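Local coordinates for protein bradyzoite pseudokinase 1 (Toxoplasma gondii, PDB 6M7Z) that adopts a divergent kinase fold lacking the glycine-rich loop and probably helps to regulate the membrane ultrastructure of the parasitophorous vacuole, at residues E94-L97 and Y98-L102; M18-L21 and K22-P25; D87-Y90 and S91-P95. One frame throughout, in Å; residues are numbered along the deposited sequence.

Interaction 1. Residues E94-L97 and Y98-L102. With EDO (1,2-ethanediol), chain H.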
ATOM      1  N   GLU A  94       9.122  -0.100  -9.019  1.00 26.43           N
ATOM      2  CA  GLU A  94       7.858  -0.552  -8.478  1.00 27.27           C
ATOM      3  C   GLU A  94       7.201  -1.543  -9.450  1.00 28.07           C
ATOM      4  O   GLU A  94       6.730  -2.601  -9.037  1.00 28.15           O
ATOM      5  CB  GLU A  94       6.957   0.633  -8.125  1.00 27.01           C
ATOM      6  CG  GLU A  94       5.811   0.232  -7.222  1.00 28.43           C
ATOM      7  CD  GLU A  94       4.860   1.341  -6.784  1.00 29.19           C
ATOM      8  OE1 GLU A  94       5.087   2.540  -7.201  1.00 29.73           O
ATOM      9  OE2 GLU A  94       3.895   1.018  -6.029  1.00 28.93           O
ATOM     10  N   PRO A  95       7.115  -1.257 -10.770  1.00 27.59           N
ATOM     11  CA  PRO A  95       6.640  -2.268 -11.721  1.00 27.99           C
ATOM     12  C   PRO A  95       7.404  -3.598 -11.620  1.00 28.56           C
ATOM     13  O   PRO A  95       6.794  -4.686 -11.692  1.00 27.93           O
ATOM     14  CB  PRO A  95       6.870  -1.605 -13.083  1.00 28.86           C
ATOM     15  CG  PRO A  95       6.777  -0.104 -12.773  1.00 29.60           C
ATOM     16  CD  PRO A  95       7.400   0.049 -11.403  1.00 28.47           C
ATOM     17  N   TYR A  96       8.727  -3.514 -11.442  1.00 30.21           N
ATOM     18  CA  TYR A  96       9.542  -4.706 -11.307  1.00 33.70           C
ATOM     19  C   TYR A  96       9.071  -5.532 -10.098  1.00 33.30           C
ATOM     20  O   TYR A  96       8.876  -6.740 -10.230  1.00 34.30           O
ATOM     21  CB  TYR A  96      11.018  -4.322 -11.186  1.00 37.25           C
ATOM     22  CG  TYR A  96      11.957  -5.492 -11.064  1.00 39.17           C
ATOM     23  CD1 TYR A  96      12.231  -6.065  -9.841  1.00 45.10           C
ATOM     24  CD2 TYR A  96      12.567  -6.034 -12.177  1.00 42.73           C
ATOM     25  CE1 TYR A  96      13.116  -7.125  -9.727  1.00 51.80           C
ATOM     26  CE2 TYR A  96      13.427  -7.114 -12.086  1.00 48.70           C
ATOM     27  CZ  TYR A  96      13.703  -7.667 -10.855  1.00 54.95           C
ATOM     28  OH  TYR A  96      14.550  -8.734 -10.749  1.00 63.01           O
ATOM     29  N   LEU A  97       8.913  -4.901  -8.924  1.00 32.66           N
ATOM     30  CA  LEU A  97       8.433  -5.615  -7.738  1.00 35.55           C
ATOM     31  C   LEU A  97       7.119  -6.332  -8.051  1.00 34.29           C
ATOM     32  O   LEU A  97       6.977  -7.496  -7.721  1.00 34.66           O
ATOM     33  CB  LEU A  97       8.210  -4.666  -6.562  1.00 35.77           C
ATOM     34  CG  LEU A  97       9.448  -4.071  -5.904  1.00 38.63           C
ATOM     35  CD1 LEU A  97       9.040  -3.325  -4.629  1.00 41.58           C
ATOM     36  CD2 LEU A  97      10.479  -5.134  -5.550  1.00 41.64           C
ATOM     37  N   TYR A  98       6.174  -5.632  -8.679  1.00 36.17           N
ATOM     38  CA  TYR A  98       4.845  -6.205  -8.917  1.00 35.88           C
ATOM     39  C   TYR A  98       4.929  -7.387  -9.884  1.00 39.81           C
ATOM     40  O   TYR A  98       4.213  -8.362  -9.683  1.00 49.56           O
ATOM     41  CB  TYR A  98       3.841  -5.143  -9.388  1.00 32.99           C
ATOM     42  CG  TYR A  98       3.158  -4.434  -8.246  1.00 32.49           C
ATOM     43  CD1 TYR A  98       2.185  -5.074  -7.502  1.00 32.83           C
ATOM     44  CD2 TYR A  98       3.494  -3.140  -7.889  1.00 32.82           C
ATOM     45  CE1 TYR A  98       1.540  -4.446  -6.449  1.00 33.59           C
ATOM     46  CE2 TYR A  98       2.861  -2.495  -6.838  1.00 34.98           C
ATOM     47  CZ  TYR A  98       1.870  -3.146  -6.114  1.00 33.94           C
ATOM     48  OH  TYR A  98       1.236  -2.521  -5.074  1.00 33.26           O
ATOM     49  N   ARG A  99       5.808  -7.304 -10.895  1.00 42.46           N
ATOM     50  CA  ARG A  99       5.854  -8.306 -11.976  1.00 37.10           C
ATOM     51  C   ARG A  99       6.738  -9.513 -11.608  1.00 37.50           C
ATOM     52  O   ARG A  99       6.456 -10.617 -12.062  1.00 38.78           O
ATOM     53  CB  ARG A  99       6.368  -7.665 -13.265  1.00 37.39           C
ATOM     54  CG  ARG A  99       5.394  -6.672 -13.883  1.00 37.90           C
ATOM     55  CD  ARG A  99       6.062  -5.777 -14.914  1.00 39.79           C
ATOM     56  NE  ARG A  99       6.271  -6.456 -16.180  1.00 42.51           N
ATOM     57  CZ  ARG A  99       5.346  -6.605 -17.125  1.00 45.89           C
ATOM     58  NH1 ARG A  99       4.103  -6.191 -16.933  1.00 42.12           N
ATOM     59  NH2 ARG A  99       5.670  -7.184 -18.265  1.00 45.13           N
ATOM     60  N   GLU A 100       7.806  -9.300 -10.826  1.00 37.06           N
ATOM     61  CA  GLU A 100       8.843 -10.306 -10.645  1.00 41.09           C
ATOM     62  C   GLU A 100       8.941 -10.809  -9.195  1.00 42.14           C
ATOM     63  O   GLU A 100       9.538 -11.849  -8.990  1.00 42.07           O
ATOM     64  CB  GLU A 100      10.216  -9.764 -11.040  1.00 42.34           C
ATOM     65  CG  GLU A 100      10.264  -9.121 -12.408  1.00 44.55           C
ATOM     66  CD  GLU A 100       9.854 -10.001 -13.589  1.00 49.40           C
ATOM     67  OE1 GLU A 100      10.042 -11.231 -13.517  1.00 48.33           O
ATOM     68  OE2 GLU A 100       9.351  -9.449 -14.591  1.00 46.79           O
ATOM     69  N   ILE A 101       8.410 -10.097  -8.200  1.00 43.54           N
ATOM     70  CA  ILE A 101       8.743 -10.417  -6.803  1.00 53.47           C
ATOM     71  C   ILE A 101       7.498 -10.662  -5.940  1.00 51.17           C
ATOM     72  O   ILE A 101       7.487 -11.578  -5.126  1.00 58.53           O
ATOM     73  CB  ILE A 101       9.655  -9.325  -6.217  1.00 58.27           C
ATOM     74  CG1 ILE A 101      10.966  -9.295  -7.007  1.00 59.22           C
ATOM     75  CG2 ILE A 101       9.866  -9.535  -4.717  1.00 62.48           C
ATOM     76  CD1 ILE A 101      12.141  -8.685  -6.259  1.00 69.69           C
ATOM     77  N   LEU A 102       6.455  -9.851  -6.103  1.00 45.41           N
ATOM     78  CA  LEU A 102       5.250 -10.002  -5.324  1.00 46.96           C
ATOM     79  C   LEU A 102       4.356 -11.033  -6.003  1.00 46.68           C
ATOM     80  O   LEU A 102       4.189 -11.008  -7.222  1.00 47.41           O
ATOM     81  CB  LEU A 102       4.556  -8.640  -5.203  1.00 45.01           C
ATOM     82  CG  LEU A 102       5.397  -7.523  -4.591  1.00 47.88           C
ATOM     83  CD1 LEU A 102       4.677  -6.185  -4.751  1.00 47.93           C
ATOM     84  CD2 LEU A 102       5.716  -7.825  -3.119  1.00 49.83           C
TER
HETATM   85  C1  EDO H 402       5.632   3.964 -11.706  1.00 42.01           C
HETATM   86  O1  EDO H 402       4.461   4.288 -12.482  1.00 29.78           O
HETATM   87  C2  EDO H 402       5.276   4.048 -10.222  1.00 47.63           C
HETATM   88  O2  EDO H 402       6.375   3.706  -9.363  1.00 43.29           O
HETATM   89  O   HOH W   1       2.478  -0.116  -3.961  1.00 18.45           O

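Interaction 2. Residues M18-L21 and K22-P25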
ATOM      1  N   MET A  18      17.546  -0.495 -17.546  1.00 36.30           N
ATOM      2  CA  MET A  18      17.199   0.091 -18.820  1.00 38.55           C
ATOM      3  C   MET A  18      16.537  -0.975 -19.703  1.00 37.70           C
ATOM      4  O   MET A  18      15.518  -0.715 -20.370  1.00 34.78           O
ATOM      5  CB  MET A  18      18.430   0.655 -19.535  1.00 42.81           C
ATOM      6  CG  MET A  18      18.080   1.432 -20.795  1.00 47.96           C
ATOM      7  SD  MET A  18      17.068   2.886 -20.425  1.00 63.53           S
ATOM      8  CE  MET A  18      16.436   3.309 -22.049  1.00 71.13           C
ATOM      9  N   SER A  19      17.131  -2.167 -19.704  1.00 38.50           N
ATOM     10  CA  SER A  19      16.584  -3.299 -20.453  1.00 46.40           C
ATOM     11  C   SER A  19      15.169  -3.606 -19.952  1.00 43.92           C
ATOM     12  O   SER A  19      14.255  -3.784 -20.754  1.00 38.29           O
ATOM     13  CB  SER A  19      17.474  -4.516 -20.366  1.00 54.80           C
ATOM     14  OG  SER A  19      18.422  -4.518 -21.433  1.00 69.82           O
ATOM     15  N   TYR A  20      14.990  -3.628 -18.625  1.00 38.83           N
ATOM     16  CA  TYR A  20      13.697  -3.965 -18.049  1.00 37.66           C
ATOM     17  C   TYR A  20      12.643  -2.921 -18.425  1.00 37.29           C
ATOM     18  O   TYR A  20      11.496  -3.264 -18.681  1.00 34.17           O
ATOM     19  CB  TYR A  20      13.745  -4.126 -16.534  1.00 34.16           C
ATOM     20  CG  TYR A  20      12.534  -4.869 -16.027  1.00 35.54           C
ATOM     21  CD1 TYR A  20      12.489  -6.255 -16.035  1.00 36.37           C
ATOM     22  CD2 TYR A  20      11.415  -4.183 -15.581  1.00 34.29           C
ATOM     23  CE1 TYR A  20      11.376  -6.942 -15.582  1.00 38.98           C
ATOM     24  CE2 TYR A  20      10.308  -4.853 -15.097  1.00 38.10           C
ATOM     25  CZ  TYR A  20      10.281  -6.240 -15.111  1.00 41.25           C
ATOM     26  OH  TYR A  20       9.194  -6.938 -14.656  1.00 41.76           O
ATOM     27  N   LEU A  21      13.041  -1.647 -18.453  1.00 39.20           N
ATOM     28  CA  LEU A  21      12.149  -0.578 -18.860  1.00 43.70           C
ATOM     29  C   LEU A  21      11.608  -0.851 -20.269  1.00 46.08           C
ATOM     30  O   LEU A  21      10.404  -0.736 -20.501  1.00 56.04           O
ATOM     31  CB  LEU A  21      12.901   0.755 -18.777  1.00 42.51           C
ATOM     32  CG  LEU A  21      12.191   1.956 -19.387  1.00 45.78           C
ATOM     33  CD1 LEU A  21      10.922   2.274 -18.630  1.00 43.30           C
ATOM     34  CD2 LEU A  21      13.124   3.150 -19.399  1.00 44.64           C
ATOM     35  N   LYS A  22      12.497  -1.268 -21.174  1.00 50.33           N
ATOM     36  CA  LYS A  22      12.142  -1.539 -22.579  1.00 59.88           C
ATOM     37  C   LYS A  22      11.205  -2.752 -22.698  1.00 55.61           C
ATOM     38  O   LYS A  22      10.386  -2.797 -23.584  1.00 62.66           O
ATOM     39  CB  LYS A  22      13.413  -1.693 -23.416  1.00 66.85           C
ATOM     40  CG  LYS A  22      14.094  -0.361 -23.719  1.00 70.86           C
ATOM     41  CD  LYS A  22      15.394  -0.439 -24.485  1.00 79.74           C
ATOM     42  CE  LYS A  22      15.688   0.848 -25.234  1.00 85.31           C
ATOM     43  NZ  LYS A  22      17.138   1.151 -25.308  1.00 88.45           N
ATOM     44  N   GLU A  23      11.313  -3.706 -21.775  1.00 54.31           N
ATOM     45  CA  GLU A  23      10.481  -4.920 -21.757  1.00 53.15           C
ATOM     46  C   GLU A  23       9.028  -4.636 -21.342  1.00 49.07           C
ATOM     47  O   GLU A  23       8.182  -5.485 -21.542  1.00 45.60           O
ATOM     48  CB  GLU A  23      11.085  -5.973 -20.820  1.00 73.85           C
ATOM     49  CG  GLU A  23      12.237  -6.738 -21.477  1.00 98.80           C
ATOM     50  CD  GLU A  23      12.740  -7.988 -20.783  1.00116.81           C
ATOM     51  OE1 GLU A  23      12.625  -8.079 -19.550  1.00109.07           O
ATOM     52  OE2 GLU A  23      13.254  -8.862 -21.493  1.00116.42           O
ATOM     53  N   LEU A  24       8.739  -3.495 -20.702  1.00 46.62           N
ATOM     54  CA  LEU A  24       7.359  -3.182 -20.268  1.00 40.21           C
ATOM     55  C   LEU A  24       6.485  -2.944 -21.489  1.00 36.14           C
ATOM     56  O   LEU A  24       6.903  -2.268 -22.418  1.00 35.69           O
ATOM     57  CB  LEU A  24       7.327  -1.928 -19.396  1.00 43.31           C
ATOM     58  CG  LEU A  24       7.841  -2.081 -17.973  1.00 46.61           C
ATOM     59  CD1 LEU A  24       7.803  -0.736 -17.262  1.00 51.09           C
ATOM     60  CD2 LEU A  24       7.067  -3.167 -17.226  1.00 45.59           C
ATOM     61  N   PRO A  25       5.231  -3.449 -21.497  1.00 34.49           N
ATOM     62  CA  PRO A  25       4.335  -3.249 -22.636  1.00 34.32           C
ATOM     63  C   PRO A  25       3.869  -1.799 -22.815  1.00 34.54           C
ATOM     64  O   PRO A  25       3.768  -1.058 -21.839  1.00 32.70           O
ATOM     65  CB  PRO A  25       3.145  -4.169 -22.322  1.00 34.34           C
ATOM     66  CG  PRO A  25       3.162  -4.306 -20.817  1.00 34.28           C
ATOM     67  CD  PRO A  25       4.624  -4.253 -20.428  1.00 33.46           C
TER

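Interaction 3. Residues D87-Y90 and S91-P95. With EDO (1,2-ethanediol), chain H.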
ATOM      1  N   ASP A  87      18.670   7.427 -14.824  1.00 41.70           N
ATOM      2  CA  ASP A  87      18.337   6.584 -13.684  1.00 41.46           C
ATOM      3  C   ASP A  87      17.013   5.852 -13.936  1.00 39.84           C
ATOM      4  O   ASP A  87      15.973   6.159 -13.343  1.00 35.05           O
ATOM      5  CB  ASP A  87      18.274   7.424 -12.412  1.00 47.93           C
ATOM      6  CG  ASP A  87      17.946   6.610 -11.177  1.00 56.95           C
ATOM      7  OD1 ASP A  87      18.295   5.408 -11.177  1.00 65.06           O
ATOM      8  OD2 ASP A  87      17.326   7.182 -10.239  1.00 56.44           O
ATOM      9  N   PRO A  88      16.999   4.822 -14.806  1.00 35.39           N
ATOM     10  CA  PRO A  88      15.753   4.130 -15.135  1.00 35.57           C
ATOM     11  C   PRO A  88      15.129   3.392 -13.935  1.00 33.24           C
ATOM     12  O   PRO A  88      13.907   3.198 -13.892  1.00 33.94           O
ATOM     13  CB  PRO A  88      16.177   3.142 -16.230  1.00 38.56           C
ATOM     14  CG  PRO A  88      17.657   2.917 -15.995  1.00 38.64           C
ATOM     15  CD  PRO A  88      18.167   4.255 -15.496  1.00 37.60           C
ATOM     16  N   LYS A  89      15.969   3.026 -12.958  1.00 32.86           N
ATOM     17  CA  LYS A  89      15.521   2.328 -11.777  1.00 34.47           C
ATOM     18  C   LYS A  89      14.351   3.067 -11.109  1.00 32.76           C
ATOM     19  O   LYS A  89      13.346   2.459 -10.740  1.00 33.28           O
ATOM     20  CB  LYS A  89      16.673   2.134 -10.798  1.00 35.33           C
ATOM     21  CG  LYS A  89      16.292   1.289  -9.584  1.00 39.82           C
ATOM     22  CD  LYS A  89      17.356   1.119  -8.537  1.00 42.29           C
ATOM     23  CE  LYS A  89      16.864   0.159  -7.478  1.00 48.73           C
ATOM     24  NZ  LYS A  89      17.968  -0.294  -6.608  1.00 60.88           N
ATOM     25  N   TYR A  90      14.477   4.384 -10.973  1.00 32.19           N
ATOM     26  CA  TYR A  90      13.482   5.153 -10.243  1.00 34.29           C
ATOM     27  C   TYR A  90      12.094   4.937 -10.865  1.00 30.28           C
ATOM     28  O   TYR A  90      11.111   4.915 -10.133  1.00 28.46           O
ATOM     29  CB  TYR A  90      13.910   6.624 -10.122  1.00 38.82           C
ATOM     30  CG  TYR A  90      12.768   7.598 -10.008  1.00 59.00           C
ATOM     31  CD1 TYR A  90      12.191   8.132 -11.159  1.00 66.26           C
ATOM     32  CD2 TYR A  90      12.236   7.971  -8.775  1.00 55.10           C
ATOM     33  CE1 TYR A  90      11.091   8.972 -11.088  1.00 70.17           C
ATOM     34  CE2 TYR A  90      11.153   8.834  -8.693  1.00 59.23           C
ATOM     35  CZ  TYR A  90      10.576   9.330  -9.855  1.00 73.26           C
ATOM     36  OH  TYR A  90       9.517  10.193  -9.845  1.00 70.98           O
ATOM     37  N   SER A  91      12.002   4.751 -12.194  1.00 29.30           N
ATOM     38  CA  SER A  91      10.680   4.697 -12.857  1.00 28.72           C
ATOM     39  C   SER A  91      10.149   3.269 -13.020  1.00 27.78           C
ATOM     40  O   SER A  91       8.931   3.111 -13.212  1.00 28.55           O
ATOM     41  CB  SER A  91      10.655   5.449 -14.169  1.00 29.06           C
ATOM     42  OG  SER A  91      11.403   4.780 -15.163  1.00 30.22           O
ATOM     43  N   VAL A  92      11.012   2.249 -12.927  1.00 27.59           N
ATOM     44  CA  VAL A  92      10.574   0.873 -13.174  1.00 29.04           C
ATOM     45  C   VAL A  92      10.734  -0.029 -11.952  1.00 28.23           C
ATOM     46  O   VAL A  92      10.342  -1.203 -12.043  1.00 29.06           O
ATOM     47  CB  VAL A  92      11.282   0.247 -14.392  1.00 32.59           C
ATOM     48  CG1 VAL A  92      11.093   1.107 -15.621  1.00 38.12           C
ATOM     49  CG2 VAL A  92      12.752   0.003 -14.151  1.00 32.66           C
ATOM     50  N   TYR A  93      11.278   0.483 -10.839  1.00 27.00           N
ATOM     51  CA  TYR A  93      11.475  -0.353  -9.649  1.00 27.12           C
ATOM     52  C   TYR A  93      10.140  -0.942  -9.174  1.00 26.96           C
ATOM     53  O   TYR A  93      10.043  -2.125  -8.948  1.00 28.03           O
ATOM     54  CB  TYR A  93      12.153   0.425  -8.516  1.00 26.75           C
ATOM     55  CG  TYR A  93      12.466  -0.431  -7.319  1.00 27.45           C
ATOM     56  CD1 TYR A  93      13.470  -1.378  -7.374  1.00 28.64           C
ATOM     57  CD2 TYR A  93      11.730  -0.334  -6.151  1.00 27.56           C
ATOM     58  CE1 TYR A  93      13.764  -2.183  -6.279  1.00 30.01           C
ATOM     59  CE2 TYR A  93      12.004  -1.124  -5.048  1.00 28.76           C
ATOM     60  CZ  TYR A  93      13.020  -2.061  -5.112  1.00 30.25           C
ATOM     61  OH  TYR A  93      13.302  -2.836  -4.023  1.00 31.68           O
ATOM     62  N   GLU A  94       9.122  -0.100  -9.019  1.00 26.43           N
ATOM     63  CA  GLU A  94       7.858  -0.552  -8.478  1.00 27.27           C
ATOM     64  C   GLU A  94       7.201  -1.543  -9.450  1.00 28.07           C
ATOM     65  O   GLU A  94       6.730  -2.601  -9.037  1.00 28.15           O
ATOM     66  CB  GLU A  94       6.957   0.633  -8.125  1.00 27.01           C
ATOM     67  CG  GLU A  94       5.811   0.232  -7.222  1.00 28.43           C
ATOM     68  CD  GLU A  94       4.860   1.341  -6.784  1.00 29.19           C
ATOM     69  OE1 GLU A  94       5.087   2.540  -7.201  1.00 29.73           O
ATOM     70  OE2 GLU A  94       3.895   1.018  -6.029  1.00 28.93           O
ATOM     71  N   PRO A  95       7.115  -1.257 -10.770  1.00 27.59           N
ATOM     72  CA  PRO A  95       6.640  -2.268 -11.721  1.00 27.99           C
ATOM     73  C   PRO A  95       7.404  -3.598 -11.620  1.00 28.56           C
ATOM     74  O   PRO A  95       6.794  -4.686 -11.692  1.00 27.93           O
ATOM     75  CB  PRO A  95       6.870  -1.605 -13.083  1.00 28.86           C
ATOM     76  CG  PRO A  95       6.777  -0.104 -12.773  1.00 29.60           C
ATOM     77  CD  PRO A  95       7.400   0.049 -11.403  1.00 28.47           C
TER
HETATM   78  C1  EDO H 402       5.632   3.964 -11.706  1.00 42.01           C
HETATM   79  O1  EDO H 402       4.461   4.288 -12.482  1.00 29.78           O
HETATM   80  C2  EDO H 402       5.276   4.048 -10.222  1.00 47.63           C
HETATM   81  O2  EDO H 402       6.375   3.706  -9.363  1.00 43.29           O
HETATM   82  O   HOH W   2      13.446   6.505 -14.483  1.00 36.53           O

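Interaction 1. Residues E94-L97 and Y98-L102
Glu94 and Tyr98, one turn apart on helix 88-101, run side by side and point the same way, the carboxylate and ring planes 32° apart. The Glu94 chain is extended, its CG anti to the backbone N (chi1 -164°), which carries OE2 in plane to the edge of the Tyr98 ring, 3.8 Å from CE2. Water 1 links the two polar ends, donating to Glu94 OE2 at 2.8 Å and to Tyr98 OH at 2.9 Å; the same hydroxyl is hydrogen-bonded to Leu110 O. Leu102 CD1 lies over one face of the Tyr98 ring, toward its rim. On another side of the helix, Tyr96 and Glu100 cross at about a right angle. Glu100 CG sits over the tyrosine face in a CH-pi contact, 3.9 Å from the Tyr96 ring centroid, and the bend at chi2 (-58°) turns the carboxylate off to Tyr20 OH. Ile101 meets the same ring at its edge, CD1 to Tyr96 CE1 3.9 Å, and with that same methyl touches Leu97 CD2. The backbone widens here into a pi-type turn: Leu97 O receives both Ile101 N, at 3.0 Å, and Leu102 N, at 2.9 Å. Glu94 OE2 also forms a salt bridge with Lys79 of strand 76-82, consistent with the lysine-glutamate pair between strand beta3 and helix alphaC of the kinase fold. The carboxylate is thus shared out: OE1 accepts from O2 of a 1,2-ethanediol, probably a crystallisation additive, while OE2 serves lysine and water. Gripped at both oxygens, the carboxylate would have its plane held in place.

Interaction 2. Residues M18-L21 and K22-P25
Met18 and Lys22 lie a turn apart near the C-terminal end of helix 14-23, which packs on helix 88-101, probably the alphaC helix of the kinase small lobe. Main-chain bonds carry the last turn. Lys22 N binds Met18 O at 3.2 Å and Glu23 N binds Ser19 O at 3.1 Å, both in alpha-helical spacing. Beyond them the pattern tightens: Leu24 N makes a weak bond to Tyr20 O and a better one to Leu21 O, three residues back, as the chain leaves the helix. Arg117 meets this end from outside, its NH2 bonded to Lys22 O. Side-chain packing is slight. Met18 crosses the end of the Lys22 chain obliquely, Met18 CE 4.0 Å from Lys22 NZ; the methionine bends at chi2 (63°), and its last bond then carries CE toward the Lys22 end. Glu23 OE1 comes 4.0 Å from Tyr20 CD1, the side chains crossing at about a right angle. The apolar touch is that of Tyr20 CE2 with Leu24 CD2, 4.2 Å apart and oblique to the ring. In the Leu24 N to Leu21 O bond, 3.2 Å long, the donor stands above the carbonyl plane, 61° out of it.

Interaction 3. Residues D87-Y90 and S91-P95
In the first turns of helix 88-101, probably the alphaC helix of the kinase small lobe, the carbonyls of Pro88 and Lys89 take up the N-H groups of residues 91 to 93. Pro88 O accepts from Ser91 N at 3.0 Å, the donor standing 53° out of the carbonyl plane, and weakly from Val92 N. Lys89 O takes two: Tyr93 N in the carbonyl plane, at 2.9 Å, and Val92 N from well above it, at 3.2 Å. Bonds of three- and four-residue spacing are therefore mixed. Ser91 has its OG between the backbone N and the carbonyl carbon (chi1 71°), which turns the hydroxyl back toward the start of the helix. There water 2 joins it to Asp87 O, 2.8 Å from OG and 2.8 Å from the carbonyl oxygen, with the edge of the Tyr90 ring facing that water in plane. Val92 sets CG2 against Pro88 O, 3.4 Å away. Farther round, Lys89 and Tyr93 run side by side in the same direction, and Lys89 CE packs obliquely on the ring, 3.7 Å from CD1; the tyrosine hydroxyl goes on to Ala191 O. The helix is kinked next, since neither Glu94 N nor Pro95 N is bonded to the preceding turn, and proline has no N-H to give. Two carbonyls and one water thus provide for Ser91 N, Val92 N, Tyr93 N, Asp87 O and Ser91 OG, and the kink leaves Ser91 O without a helical donor from Pro95, consistent with its bond to Thr122 OG1 of strand 121-127.

Overall arrangement
Interactions 1 and 3 are successive parts of helix 88-101, their centres about 10 Å apart, and share Glu94 and Pro95 beside the kink. Interaction 2 belongs to helix 14-23, which lies against both. It meets interaction 3 through apolar packing, Leu24 CD1 to Val92 CG1 4.1 Å, and interaction 1 through a probable hydrogen bond, Glu100 OE2 to Tyr20 OH 2.5 Å, with the Tyr20 and Tyr96 rings edge-to-face. Centres of interactions 1 and 2 are about 13 Å apart. One flank of helix 88-101 thus rests on the N-terminal helix, while Glu94 reaches Lys79 and the bound ethanediol, probably on the nucleotide-site side of the lobe.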